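Side-chain contacts in aromatic-amino-acid:2-oxoglutarate transaminase (Candida albicans, PDB 6HND), which probably transfers amino groups between aromatic amino acids and 2-oxoglutarate with the help of bound pyridoxal 5'-phosphate: residues I148-P153 and Y283-L288; F256-E261 and P322-L327; D313-N318 and W398-R403; E387-K390 and G394-E397. All coordinates share one frame; numbering follows the deposited sequence.

Contact 1 (I148-P153 and Y283-L288); sequences IRTHKP and YGYLTL. With PLP (pyridoxal-5'-phosphate), chain E.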
loop_
_atom_site.group_PDB
_atom_site.type_symbol
_atom_site.label_atom_id
_atom_site.label_comp_id
_atom_site.label_asym_id
_atom_site.label_seq_id
_atom_site.Cartn_x
_atom_site.Cartn_y
_atom_site.Cartn_z
ATOM N N ILE B 148 -21.432 8.107 9.962
ATOM C CA ILE B 148 -22.461 8.772 10.808
ATOM C C ILE B 148 -23.846 8.445 10.215
ATOM O O ILE B 148 -24.720 8.040 10.984
ATOM C CB ILE B 148 -22.190 10.287 10.945
ATOM C CG1 ILE B 148 -20.946 10.570 11.791
ATOM C CG2 ILE B 148 -23.409 11.002 11.500
ATOM C CD1 ILE B 148 -20.491 12.047 11.768
ATOM N N ARG B 149 -24.009 8.533 8.892
ATOM C CA ARG B 149 -25.311 8.281 8.215
ATOM C C ARG B 149 -25.725 6.800 8.370
ATOM O O ARG B 149 -26.894 6.539 8.711
ATOM C CB ARG B 149 -25.215 8.731 6.753
ATOM C CG ARG B 149 -26.549 8.766 6.016
ATOM C CD ARG B 149 -27.411 9.983 6.355
ATOM N NE ARG B 149 -28.429 10.229 5.337
ATOM C CZ ARG B 149 -29.748 10.089 5.504
ATOM N NH1 ARG B 149 -30.254 9.680 6.656
ATOM N NH2 ARG B 149 -30.565 10.347 4.498
ATOM N N THR B 150 -24.811 5.852 8.142
ATOM C CA THR B 150 -25.153 4.409 7.969
ATOM C C THR B 150 -25.020 3.621 9.274
ATOM O O THR B 150 -25.809 2.672 9.456
ATOM C CB THR B 150 -24.307 3.752 6.863
ATOM O OG1 THR B 150 -22.922 3.765 7.242
ATOM C CG2 THR B 150 -24.511 4.450 5.535
ATOM N N HIS B 151 -24.036 3.949 10.110
ATOM C CA HIS B 151 -23.579 3.053 11.212
ATOM C C HIS B 151 -22.929 3.839 12.356
ATOM O O HIS B 151 -21.814 3.474 12.722
ATOM C CB HIS B 151 -22.560 2.043 10.665
ATOM C CG HIS B 151 -23.112 0.969 9.786
ATOM N ND1 HIS B 151 -24.070 0.077 10.219
ATOM C CD2 HIS B 151 -22.774 0.593 8.528
ATOM C CE1 HIS B 151 -24.303 -0.798 9.259
ATOM N NE2 HIS B 151 -23.512 -0.506 8.206
ATOM N N LYS B 152 -23.588 4.875 12.878
ATOM C CA LYS B 152 -23.026 5.822 13.884
ATOM C C LYS B 152 -22.531 5.043 15.100
ATOM O O LYS B 152 -23.300 4.332 15.736
ATOM C CB LYS B 152 -24.086 6.850 14.296
ATOM C CG LYS B 152 -23.571 8.051 15.078
ATOM C CD LYS B 152 -24.695 8.908 15.626
ATOM C CE LYS B 152 -24.651 9.035 17.136
ATOM N NZ LYS B 152 -23.684 10.073 17.563
ATOM N N PRO B 153 -21.233 5.131 15.471
ATOM C CA PRO B 153 -20.763 4.546 16.726
ATOM C C PRO B 153 -21.508 5.105 17.953
ATOM O O PRO B 153 -21.922 6.248 17.943
ATOM C CB PRO B 153 -19.277 4.926 16.753
ATOM C CG PRO B 153 -18.911 5.131 15.298
ATOM C CD PRO B 153 -20.150 5.766 14.711
ATOM N N TYR B 283 -19.645 -5.768 1.779
ATOM C CA TYR B 283 -20.881 -5.692 0.935
ATOM C C TYR B 283 -22.168 -5.780 1.770
ATOM O O TYR B 283 -23.209 -6.138 1.186
ATOM C CB TYR B 283 -20.870 -6.797 -0.132
ATOM C CG TYR B 283 -20.165 -8.036 0.345
ATOM C CD1 TYR B 283 -20.499 -8.570 1.569
ATOM C CD2 TYR B 283 -19.119 -8.602 -0.368
ATOM C CE1 TYR B 283 -19.821 -9.656 2.075
ATOM C CE2 TYR B 283 -18.409 -9.677 0.140
ATOM C CZ TYR B 283 -18.761 -10.193 1.377
ATOM O OH TYR B 283 -18.136 -11.271 1.932
ATOM N N GLY B 284 -22.119 -5.400 3.052
ATOM C CA GLY B 284 -23.286 -5.365 3.949
ATOM C C GLY B 284 -24.276 -4.306 3.510
ATOM O O GLY B 284 -25.406 -4.302 4.025
ATOM N N TYR B 285 -23.870 -3.410 2.617
ATOM C CA TYR B 285 -24.773 -2.368 2.069
ATOM C C TYR B 285 -25.642 -2.999 0.981
ATOM O O TYR B 285 -26.740 -2.473 0.728
ATOM C CB TYR B 285 -24.018 -1.137 1.568
ATOM C CG TYR B 285 -23.255 -0.433 2.652
ATOM C CD1 TYR B 285 -23.932 0.278 3.619
ATOM C CD2 TYR B 285 -21.872 -0.469 2.719
ATOM C CE1 TYR B 285 -23.268 0.932 4.634
ATOM C CE2 TYR B 285 -21.193 0.189 3.737
ATOM C CZ TYR B 285 -21.897 0.883 4.705
ATOM O OH TYR B 285 -21.291 1.526 5.738
ATOM N N LEU B 286 -25.189 -4.109 0.390
ATOM C CA LEU B 286 -25.946 -4.836 -0.670
ATOM C C LEU B 286 -26.933 -5.792 0.004
ATOM O O LEU B 286 -26.672 -6.988 0.030
ATOM C CB LEU B 286 -24.947 -5.549 -1.579
ATOM C CG LEU B 286 -23.885 -4.633 -2.191
ATOM C CD1 LEU B 286 -22.844 -5.447 -2.945
ATOM C CD2 LEU B 286 -24.508 -3.564 -3.094
ATOM N N THR B 287 -28.008 -5.247 0.582
ATOM C CA THR B 287 -29.053 -6.008 1.311
ATOM C C THR B 287 -29.957 -6.634 0.248
ATOM O O THR B 287 -30.239 -5.950 -0.743
ATOM C CB THR B 287 -29.815 -5.123 2.313
ATOM O OG1 THR B 287 -30.419 -4.057 1.570
ATOM C CG2 THR B 287 -28.923 -4.550 3.392
ATOM N N LEU B 288 -30.351 -7.897 0.427
ATOM C CA LEU B 288 -31.107 -8.660 -0.601
ATOM C C LEU B 288 -32.412 -9.138 0.016
ATOM O O LEU B 288 -32.371 -9.840 1.025
ATOM C CB LEU B 288 -30.259 -9.844 -1.077
ATOM C CG LEU B 288 -28.816 -9.534 -1.457
ATOM C CD1 LEU B 288 -28.068 -10.814 -1.771
ATOM C CD2 LEU B 288 -28.755 -8.577 -2.631
HETATM N N1 PLP E . -13.070 -9.634 3.369
HETATM C C2 PLP E . -14.080 -10.241 2.760
HETATM C C2A PLP E . -15.071 -10.942 3.625
HETATM C C3 PLP E . -14.219 -10.184 1.345
HETATM O O3 PLP E . -15.276 -10.815 0.750
HETATM C C4 PLP E . -13.251 -9.486 0.576
HETATM C C4A PLP E . -13.448 -9.344 -0.886
HETATM C C5 PLP E . -12.201 -8.842 1.265
HETATM C C6 PLP E . -12.155 -8.967 2.633
HETATM C C5A PLP E . -11.058 -8.151 0.568
HETATM O O4P PLP E . -11.365 -6.846 0.010
HETATM P P PLP E . -10.184 -5.962 -0.661
HETATM O O1P PLP E . -8.922 -6.211 0.156
HETATM O O2P PLP E . -10.783 -4.560 -0.573
HETATM O O3P PLP E . -10.035 -6.444 -2.067
#
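The phenol end of Tyr285 meets Thr150 and His151 in a buried contact between the C-terminal end of helix 137-151 and the loop that follows strand 276-280, the loop that carries the cofactor-binding Tyr283. Thr150 lies at the edge of the Tyr285 ring, near its plane, with CB 3.7 Å from Tyr285 CE1. Its hydroxyl OG1 comes to 3.2 Å from Tyr285 OH, although each oxygen has a clearer partner: Thr150 OG1 bonds to the carbonyl of Phe146 one turn back in the helix, and Tyr285 OH bonds to Glu337. The next residue, His151, brings its imidazole to the same phenol oxygen, with CD2 3.3 Å from Tyr285 OH and that oxygen at the ring edge, in the imidazole plane. The two ring planes are inclined by 49°, an oblique pairing. With CG of His151 beside its own backbone N (chi1 -72°), the imidazole reaches the phenol while ND1 bonds to Glu326. A type I turn from Tyr283 to Leu286, closed by Leu286 N to Tyr283 O at 2.9 Å, connects this contact to the active site, where Tyr283 OH shares a 3.1 Å hydrogen bond with PLP O3. Around the Tyr285 ring, Phe146 of helix 137-151 packs edge-to-face, Ile399 comes from helix 392-418, and Arg335 from strand 333-338.

Contact 2 (F256-E261 and P322-L327); sequences FTQSLE and PSYLEL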
loop_
_atom_site.group_PDB
_atom_site.type_symbol
_atom_site.label_atom_id
_atom_site.label_comp_id
_atom_site.label_asym_id
_atom_site.label_seq_id
_atom_site.Cartn_x
_atom_site.Cartn_y
_atom_site.Cartn_z
ATOM N N PHE B 256 -24.452 -15.858 5.471
ATOM C CA PHE B 256 -25.306 -15.576 6.660
ATOM C C PHE B 256 -25.122 -14.131 7.144
ATOM O O PHE B 256 -24.084 -13.494 6.878
ATOM C CB PHE B 256 -25.035 -16.557 7.804
ATOM C CG PHE B 256 -25.453 -17.986 7.541
ATOM C CD1 PHE B 256 -26.756 -18.290 7.197
ATOM C CD2 PHE B 256 -24.550 -19.028 7.669
ATOM C CE1 PHE B 256 -27.143 -19.598 6.949
ATOM C CE2 PHE B 256 -24.941 -20.340 7.427
ATOM C CZ PHE B 256 -26.238 -20.623 7.067
ATOM N N THR B 257 -26.152 -13.615 7.799
ATOM C CA THR B 257 -26.214 -12.245 8.351
ATOM C C THR B 257 -26.725 -12.310 9.786
ATOM O O THR B 257 -27.834 -12.865 9.999
ATOM C CB THR B 257 -27.099 -11.320 7.520
ATOM O OG1 THR B 257 -26.513 -11.237 6.230
ATOM C CG2 THR B 257 -27.224 -9.934 8.114
ATOM N N GLN B 258 -25.935 -11.785 10.724
ATOM C CA GLN B 258 -26.277 -11.776 12.165
ATOM C C GLN B 258 -27.381 -10.741 12.362
ATOM O O GLN B 258 -27.205 -9.605 11.876
ATOM C CB GLN B 258 -25.051 -11.456 13.028
ATOM C CG GLN B 258 -23.998 -12.548 13.041
ATOM C CD GLN B 258 -22.732 -12.081 13.717
ATOM O OE1 GLN B 258 -22.700 -11.054 14.400
ATOM N NE2 GLN B 258 -21.672 -12.840 13.537
ATOM N N SER B 259 -28.469 -11.144 13.023
ATOM C CA SER B 259 -29.565 -10.257 13.491
ATOM C C SER B 259 -29.006 -9.220 14.470
ATOM O O SER B 259 -27.932 -9.470 15.086
ATOM C CB SER B 259 -30.659 -11.057 14.151
ATOM O OG SER B 259 -30.244 -11.500 15.435
ATOM N N LEU B 260 -29.733 -8.119 14.659
ATOM C CA LEU B 260 -29.399 -7.126 15.706
ATOM C C LEU B 260 -29.323 -7.837 17.063
ATOM O O LEU B 260 -28.330 -7.631 17.761
ATOM C CB LEU B 260 -30.433 -6.005 15.701
ATOM C CG LEU B 260 -30.279 -4.960 16.807
ATOM C CD1 LEU B 260 -28.867 -4.354 16.833
ATOM C CD2 LEU B 260 -31.353 -3.882 16.653
ATOM N N GLU B 261 -30.270 -8.718 17.390
ATOM C CA GLU B 261 -30.320 -9.312 18.751
ATOM C C GLU B 261 -29.137 -10.289 18.932
ATOM O O GLU B 261 -28.556 -10.332 20.039
ATOM C CB GLU B 261 -31.741 -9.822 19.035
ATOM C CG GLU B 261 -32.017 -11.266 18.671
ATOM C CD GLU B 261 -33.379 -11.746 19.171
ATOM O OE1 GLU B 261 -33.475 -12.922 19.594
ATOM O OE2 GLU B 261 -34.344 -10.930 19.141
ATOM N N PRO B 322 -27.625 -3.145 11.727
ATOM C CA PRO B 322 -26.637 -2.386 12.479
ATOM C C PRO B 322 -25.255 -3.033 12.579
ATOM O O PRO B 322 -25.185 -4.244 12.712
ATOM C CB PRO B 322 -27.243 -2.293 13.874
ATOM C CG PRO B 322 -28.731 -2.276 13.616
ATOM C CD PRO B 322 -28.889 -3.257 12.482
ATOM N N SER B 323 -24.221 -2.177 12.522
ATOM C CA SER B 323 -22.797 -2.486 12.784
ATOM C C SER B 323 -22.603 -2.695 14.286
ATOM O O SER B 323 -23.308 -2.040 15.083
ATOM C CB SER B 323 -21.890 -1.370 12.246
ATOM O OG SER B 323 -20.555 -1.453 12.756
ATOM N N TYR B 324 -21.634 -3.538 14.643
ATOM C CA TYR B 324 -21.061 -3.627 16.011
ATOM C C TYR B 324 -20.647 -2.240 16.534
ATOM O O TYR B 324 -20.611 -2.086 17.762
ATOM C CB TYR B 324 -19.927 -4.661 16.041
ATOM C CG TYR B 324 -20.433 -6.085 16.146
ATOM C CD1 TYR B 324 -20.756 -6.629 17.387
ATOM C CD2 TYR B 324 -20.640 -6.868 15.023
ATOM C CE1 TYR B 324 -21.205 -7.934 17.515
ATOM C CE2 TYR B 324 -21.098 -8.174 15.131
ATOM C CZ TYR B 324 -21.394 -8.703 16.379
ATOM O OH TYR B 324 -21.876 -9.968 16.512
ATOM N N LEU B 325 -20.336 -1.272 15.672
ATOM C CA LEU B 325 -19.987 0.121 16.093
ATOM C C LEU B 325 -21.166 0.708 16.879
ATOM O O LEU B 325 -20.942 1.540 17.789
ATOM C CB LEU B 325 -19.709 1.005 14.869
ATOM C CG LEU B 325 -18.403 0.793 14.087
ATOM C CD1 LEU B 325 -18.327 1.771 12.918
ATOM C CD2 LEU B 325 -17.160 0.921 14.965
ATOM N N GLU B 326 -22.381 0.332 16.480
ATOM C CA GLU B 326 -23.634 0.930 16.993
ATOM C C GLU B 326 -23.871 0.410 18.415
ATOM O O GLU B 326 -24.599 1.081 19.124
ATOM C CB GLU B 326 -24.789 0.663 16.027
ATOM C CG GLU B 326 -24.594 1.429 14.736
ATOM C CD GLU B 326 -25.536 1.081 13.599
ATOM O OE1 GLU B 326 -26.697 1.404 13.717
ATOM O OE2 GLU B 326 -25.077 0.529 12.582
ATOM N N LEU B 327 -23.250 -0.709 18.794
ATOM C CA LEU B 327 -23.341 -1.305 20.146
ATOM C C LEU B 327 -22.189 -0.838 21.025
ATOM O O LEU B 327 -22.341 -0.862 22.254
ATOM C CB LEU B 327 -23.304 -2.830 20.004
ATOM C CG LEU B 327 -24.384 -3.407 19.090
ATOM C CD1 LEU B 327 -24.351 -4.913 19.122
ATOM C CD2 LEU B 327 -25.758 -2.901 19.507
#
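The Tyr324 ring is met at its edge, in plane, by the amide oxygen of Gln258, and the amide stands almost perpendicular to the ring, the planes 89° apart. In the large PLP-binding domain of this aminotransferase, the contact joins the N-terminal approach to helix 260-272 with the loop before strand 333-338. Tyr324 OH donates to Gln258 OE1 over a short 2.5 Å, with a C=O...donor angle of 146° and the donor tilted 22° from the carbonyl plane. The Gln258 chain runs extended beyond CG, which carries its amide across to the phenol; NE2 has a weak bond to Thr246. Beside this polar link runs an apolar one: Leu260, in the first turn of the helix, lays CD1 against the pyrrolidine of Pro322, and more loosely against Leu327. Ser259 is the N-cap of that helix, its OG accepting from Phe262 N. The opposite loop is braced from within, for Ser323 OG accepts from Leu325 N at 2.9 Å in an ST turn and also bonds to Glu279. Glu326, which holds His151 as well, folds back on the same loop: its OE2 receives Ser323 N at 2.8 Å from above the carboxylate plane.

Contact 3 (D313-N318 and W398-R403); sequences DDYLKN and WILKMR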
loop_
_atom_site.group_PDB
_atom_site.type_symbol
_atom_site.label_atom_id
_atom_site.label_comp_id
_atom_site.label_asym_id
_atom_site.label_seq_id
_atom_site.Cartn_x
_atom_site.Cartn_y
_atom_site.Cartn_z
ATOM N N ASP B 313 -34.170 6.622 3.603
ATOM C CA ASP B 313 -34.625 6.567 5.022
ATOM C C ASP B 313 -35.091 5.148 5.349
ATOM O O ASP B 313 -34.724 4.622 6.436
ATOM C CB ASP B 313 -35.715 7.612 5.304
ATOM C CG ASP B 313 -35.192 9.051 5.363
ATOM O OD1 ASP B 313 -33.947 9.239 5.585
ATOM O OD2 ASP B 313 -36.029 9.993 5.183
ATOM N N ASP B 314 -35.854 4.544 4.436
ATOM C CA ASP B 314 -36.482 3.212 4.643
ATOM C C ASP B 314 -35.346 2.173 4.626
ATOM O O ASP B 314 -35.325 1.299 5.527
ATOM C CB ASP B 314 -37.602 2.977 3.620
ATOM C CG ASP B 314 -38.245 1.600 3.684
ATOM O OD1 ASP B 314 -38.128 0.926 4.732
ATOM O OD2 ASP B 314 -38.842 1.192 2.663
ATOM N N TYR B 315 -34.408 2.305 3.672
ATOM C CA TYR B 315 -33.184 1.474 3.575
ATOM C C TYR B 315 -32.422 1.519 4.908
ATOM O O TYR B 315 -32.203 0.474 5.545
ATOM C CB TYR B 315 -32.304 1.961 2.427
ATOM C CG TYR B 315 -30.930 1.336 2.374
ATOM C CD1 TYR B 315 -30.765 -0.020 2.129
ATOM C CD2 TYR B 315 -29.800 2.108 2.561
ATOM C CE1 TYR B 315 -29.512 -0.597 2.057
ATOM C CE2 TYR B 315 -28.536 1.554 2.454
ATOM C CZ TYR B 315 -28.387 0.194 2.220
ATOM O OH TYR B 315 -27.135 -0.344 2.133
ATOM N N LEU B 316 -32.053 2.720 5.347
ATOM C CA LEU B 316 -31.180 2.890 6.534
ATOM C C LEU B 316 -31.888 2.277 7.731
ATOM O O LEU B 316 -31.200 1.643 8.550
ATOM C CB LEU B 316 -30.886 4.370 6.771
ATOM C CG LEU B 316 -29.993 5.038 5.733
ATOM C CD1 LEU B 316 -29.725 6.482 6.129
ATOM C CD2 LEU B 316 -28.694 4.267 5.535
ATOM N N LYS B 317 -33.207 2.448 7.814
ATOM C CA LYS B 317 -33.971 2.150 9.055
ATOM C C LYS B 317 -34.322 0.659 9.102
ATOM O O LYS B 317 -34.166 0.065 10.177
ATOM C CB LYS B 317 -35.227 3.021 9.139
ATOM C CG LYS B 317 -35.908 3.007 10.504
ATOM C CD LYS B 317 -37.233 3.752 10.555
ATOM C CE LYS B 317 -37.942 3.604 11.889
ATOM N NZ LYS B 317 -38.316 4.927 12.446
ATOM N N ASN B 318 -34.780 0.071 7.990
ATOM C CA ASN B 318 -35.421 -1.265 8.016
ATOM C C ASN B 318 -34.577 -2.304 7.275
ATOM O O ASN B 318 -34.724 -3.478 7.625
ATOM C CB ASN B 318 -36.858 -1.164 7.508
ATOM C CG ASN B 318 -37.650 -0.155 8.322
ATOM O OD1 ASN B 318 -37.782 -0.307 9.533
ATOM N ND2 ASN B 318 -38.117 0.907 7.686
ATOM N N TRP B 398 -26.406 5.414 -5.497
ATOM C CA TRP B 398 -25.609 4.505 -6.365
ATOM C C TRP B 398 -25.519 3.086 -5.747
ATOM O O TRP B 398 -25.638 2.093 -6.484
ATOM C CB TRP B 398 -24.230 5.104 -6.653
ATOM C CG TRP B 398 -23.317 4.124 -7.313
ATOM C CD1 TRP B 398 -22.440 3.284 -6.695
ATOM C CD2 TRP B 398 -23.236 3.832 -8.717
ATOM N NE1 TRP B 398 -21.814 2.496 -7.617
ATOM C CE2 TRP B 398 -22.265 2.824 -8.869
ATOM C CE3 TRP B 398 -23.842 4.362 -9.858
ATOM C CZ2 TRP B 398 -21.910 2.314 -10.114
ATOM C CZ3 TRP B 398 -23.474 3.873 -11.088
ATOM C CH2 TRP B 398 -22.544 2.844 -11.211
ATOM N N ILE B 399 -25.363 2.964 -4.437
ATOM C CA ILE B 399 -25.342 1.637 -3.745
ATOM C C ILE B 399 -26.702 0.947 -3.933
ATOM O O ILE B 399 -26.716 -0.261 -4.164
ATOM C CB ILE B 399 -24.939 1.818 -2.258
ATOM C CG1 ILE B 399 -23.454 2.188 -2.138
ATOM C CG2 ILE B 399 -25.286 0.589 -1.430
ATOM C CD1 ILE B 399 -23.069 2.930 -0.855
ATOM N N LEU B 400 -27.814 1.688 -3.873
ATOM C CA LEU B 400 -29.171 1.111 -4.057
ATOM C C LEU B 400 -29.372 0.632 -5.505
ATOM O O LEU B 400 -29.980 -0.458 -5.684
ATOM C CB LEU B 400 -30.226 2.123 -3.618
ATOM C CG LEU B 400 -30.212 2.441 -2.126
ATOM C CD1 LEU B 400 -31.312 3.425 -1.792
ATOM C CD2 LEU B 400 -30.338 1.178 -1.287
ATOM N N LYS B 401 -28.826 1.315 -6.508
ATOM C CA LYS B 401 -28.885 0.819 -7.914
ATOM C C LYS B 401 -28.151 -0.522 -8.007
ATOM O O LYS B 401 -28.697 -1.465 -8.634
ATOM C CB LYS B 401 -28.273 1.800 -8.912
ATOM C CG LYS B 401 -29.039 3.094 -9.131
ATOM C CD LYS B 401 -28.437 3.904 -10.230
ATOM C CE LYS B 401 -29.243 5.137 -10.576
ATOM N NZ LYS B 401 -29.336 6.054 -9.423
ATOM N N MET B 402 -26.973 -0.610 -7.387
ATOM C CA MET B 402 -26.161 -1.857 -7.379
ATOM C C MET B 402 -26.936 -2.955 -6.649
ATOM O O MET B 402 -26.880 -4.098 -7.094
ATOM C CB MET B 402 -24.809 -1.671 -6.685
ATOM C CG MET B 402 -23.957 -0.556 -7.262
ATOM S SD MET B 402 -22.347 -1.164 -7.801
ATOM C CE MET B 402 -21.854 -2.150 -6.387
ATOM N N ARG B 403 -27.607 -2.603 -5.550
ATOM C CA ARG B 403 -28.446 -3.530 -4.742
ATOM C C ARG B 403 -29.430 -4.282 -5.645
ATOM O O ARG B 403 -29.516 -5.554 -5.520
ATOM C CB ARG B 403 -29.175 -2.740 -3.651
ATOM C CG ARG B 403 -30.121 -3.581 -2.823
ATOM C CD ARG B 403 -30.715 -2.800 -1.669
ATOM N NE ARG B 403 -31.780 -3.590 -1.087
ATOM C CZ ARG B 403 -33.012 -3.715 -1.602
ATOM N NH1 ARG B 403 -33.369 -3.097 -2.723
ATOM N NH2 ARG B 403 -33.886 -4.476 -0.973
#
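Leu400 sets one methyl, CD2, squarely over a face of the Tyr315 ring, 3.7 Å from the centroid and only 12° off the ring normal, a CH-pi contact. The closest ring atom is CD1, 3.6 Å from Leu400 CD2, and all six ring carbons lie within about 4.2 Å of that methyl. At the phenol end, Ile399 CG2 comes within 4.1 Å of Tyr315 OH, while the aliphatic CD of Arg403 approaches the ring obliquely near CE1. The ring is turned toward helix 392-418 by its first torsion, CG lying opposite the backbone N (chi1 170°). Farther out, both polar ends are held by the loop after strand 276-280: Tyr315 OH bonds to the carbonyl of Tyr285, and Arg403 NE to Thr287 OG1. Within helix 312-319, Asn318 ND2 donates to Asp314 OD1 at 3.0 Å. On helix 392-418, Trp398 and Met402 pack against Phe50 of the second subunit. The axes of the two segments cross at 74°, with a closest approach of 12.2 Å, a distance bridged by the large tyrosine side chain. The result is a steeply crossed, buried helix-helix contact, made here by an aromatic face under a leucine methyl, within the aminotransferase family region.

Contact 4 (E387-K390 and G394-E397); sequences ENFK and GWLE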
loop_
_atom_site.group_PDB
_atom_site.type_symbol
_atom_site.label_atom_id
_atom_site.label_comp_id
_atom_site.label_asym_id
_atom_site.label_seq_id
_atom_site.Cartn_x
_atom_site.Cartn_y
_atom_site.Cartn_z
ATOM N N GLU B 387 -18.540 15.299 -6.366
ATOM C CA GLU B 387 -19.048 16.128 -7.494
ATOM C C GLU B 387 -20.157 15.422 -8.288
ATOM O O GLU B 387 -21.159 16.069 -8.595
ATOM C CB GLU B 387 -17.919 16.538 -8.435
ATOM C CG GLU B 387 -17.636 18.027 -8.400
ATOM C CD GLU B 387 -16.841 18.457 -9.612
ATOM O OE1 GLU B 387 -15.724 18.987 -9.425
ATOM O OE2 GLU B 387 -17.337 18.204 -10.745
ATOM N N ASN B 388 -19.954 14.177 -8.693
ATOM C CA ASN B 388 -20.940 13.454 -9.528
ATOM C C ASN B 388 -22.070 12.948 -8.634
ATOM O O ASN B 388 -23.233 13.170 -8.997
ATOM C CB ASN B 388 -20.321 12.295 -10.298
ATOM C CG ASN B 388 -21.330 11.685 -11.241
ATOM O OD1 ASN B 388 -21.679 10.514 -11.109
ATOM N ND2 ASN B 388 -21.816 12.492 -12.167
ATOM N N PHE B 389 -21.739 12.292 -7.517
ATOM C CA PHE B 389 -22.730 11.621 -6.629
ATOM C C PHE B 389 -23.194 12.554 -5.499
ATOM O O PHE B 389 -24.065 12.127 -4.740
ATOM C CB PHE B 389 -22.164 10.303 -6.093
ATOM C CG PHE B 389 -22.030 9.235 -7.142
ATOM C CD1 PHE B 389 -23.130 8.852 -7.904
ATOM C CD2 PHE B 389 -20.806 8.617 -7.376
ATOM C CE1 PHE B 389 -23.007 7.876 -8.882
ATOM C CE2 PHE B 389 -20.681 7.645 -8.362
ATOM C CZ PHE B 389 -21.776 7.282 -9.114
ATOM N N LYS B 390 -22.613 13.756 -5.390
ATOM C CA LYS B 390 -23.004 14.864 -4.469
ATOM C C LYS B 390 -22.930 14.409 -2.998
ATOM O O LYS B 390 -23.692 14.938 -2.171
ATOM C CB LYS B 390 -24.390 15.435 -4.809
ATOM C CG LYS B 390 -24.830 15.313 -6.259
ATOM C CD LYS B 390 -25.511 16.549 -6.805
ATOM C CE LYS B 390 -24.505 17.584 -7.264
ATOM N NZ LYS B 390 -24.889 18.203 -8.556
ATOM N N GLY B 394 -26.182 10.722 -2.257
ATOM C CA GLY B 394 -26.036 10.397 -3.687
ATOM C C GLY B 394 -25.277 9.097 -3.881
ATOM O O GLY B 394 -25.620 8.339 -4.793
ATOM N N TRP B 395 -24.286 8.834 -3.029
ATOM C CA TRP B 395 -23.444 7.611 -3.079
ATOM C C TRP B 395 -24.304 6.433 -2.620
ATOM O O TRP B 395 -24.268 5.364 -3.303
ATOM C CB TRP B 395 -22.159 7.805 -2.265
ATOM C CG TRP B 395 -21.260 6.613 -2.234
ATOM C CD1 TRP B 395 -20.861 5.935 -1.125
ATOM C CD2 TRP B 395 -20.664 5.948 -3.352
ATOM N NE1 TRP B 395 -20.058 4.891 -1.477
ATOM C CE2 TRP B 395 -19.925 4.869 -2.837
ATOM C CE3 TRP B 395 -20.671 6.150 -4.736
ATOM C CZ2 TRP B 395 -19.200 3.999 -3.658
ATOM C CZ3 TRP B 395 -19.961 5.285 -5.552
ATOM C CH2 TRP B 395 -19.240 4.219 -5.018
ATOM N N LEU B 396 -25.108 6.630 -1.573
ATOM C CA LEU B 396 -26.133 5.639 -1.141
ATOM C C LEU B 396 -27.077 5.310 -2.316
ATOM O O LEU B 396 -27.394 4.129 -2.497
ATOM C CB LEU B 396 -26.907 6.181 0.070
ATOM C CG LEU B 396 -26.166 6.103 1.408
ATOM C CD1 LEU B 396 -26.891 6.906 2.484
ATOM C CD2 LEU B 396 -25.977 4.647 1.858
ATOM N N GLU B 397 -27.509 6.308 -3.090
ATOM C CA GLU B 397 -28.419 6.095 -4.235
ATOM C C GLU B 397 -27.703 5.220 -5.273
ATOM O O GLU B 397 -28.351 4.349 -5.853
ATOM C CB GLU B 397 -28.888 7.415 -4.847
ATOM C CG GLU B 397 -29.795 8.250 -3.953
ATOM C CD GLU B 397 -31.189 7.709 -3.663
ATOM O OE1 GLU B 397 -31.554 6.633 -4.230
ATOM O OE2 GLU B 397 -31.905 8.355 -2.851
HETATM O O HOH W 1 -25.690 13.878 -1.087
#
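Phe389 and Gly394 bring their backbones together, CA atoms 4.6 Å apart, where the chain turns from helix 375-388 into helix 392-418. This is a tight link between two successive helices, and Lys390 leaves helical geometry there with a positive phi of 59°. The side chains then meet beyond the bend. Phe389 CD2 lies 3.6 Å from Trp395 CE3, and Phe389 CE2 is 3.7 Å from Trp395 CZ3, so the phenyl side bearing CD2 and CE2 runs along the benzo edge of the indole, near the indole plane. The six-membered rings are tilted by 57°, their centroids 5.4 Å apart, neither stacked nor perpendicular. Trp395 CG points opposite its backbone N (chi1 179°), swinging the indole to the phenyl. One face of Phe389 has Asn388 OD1 above its centre. Trp398, a turn further along helix 392-418, stacks on Trp395 and also meets Phe389, making a three-ring aromatic cluster. A water bridges the turn, donating to Lys390 O at 2.5 Å and accepting a weak 3.4 Å bond from Gly394 N.

In the fold
Contacts 1 and 3 lie close, centres about 9 Å apart, and contact 1's loop touches both helices of contact 3. Contacts 1 and 2, centres about 10 Å apart, are tied by His151 and Glu326; their segments alternate along the chain. Contact 1 closes before contacts 3 and 4 open. Contact 4 is nested inside the loop closed by contact 3, centres about 13 Å apart, and both use helix 392-418. Contacts 2 and 4 are the most distant pair, about 26 Å between centres. Contact 1 touches the other three, so its loop, which carries the cofactor-binding Tyr283, lies between the N-terminal end of helix 260-272 and helix 392-418.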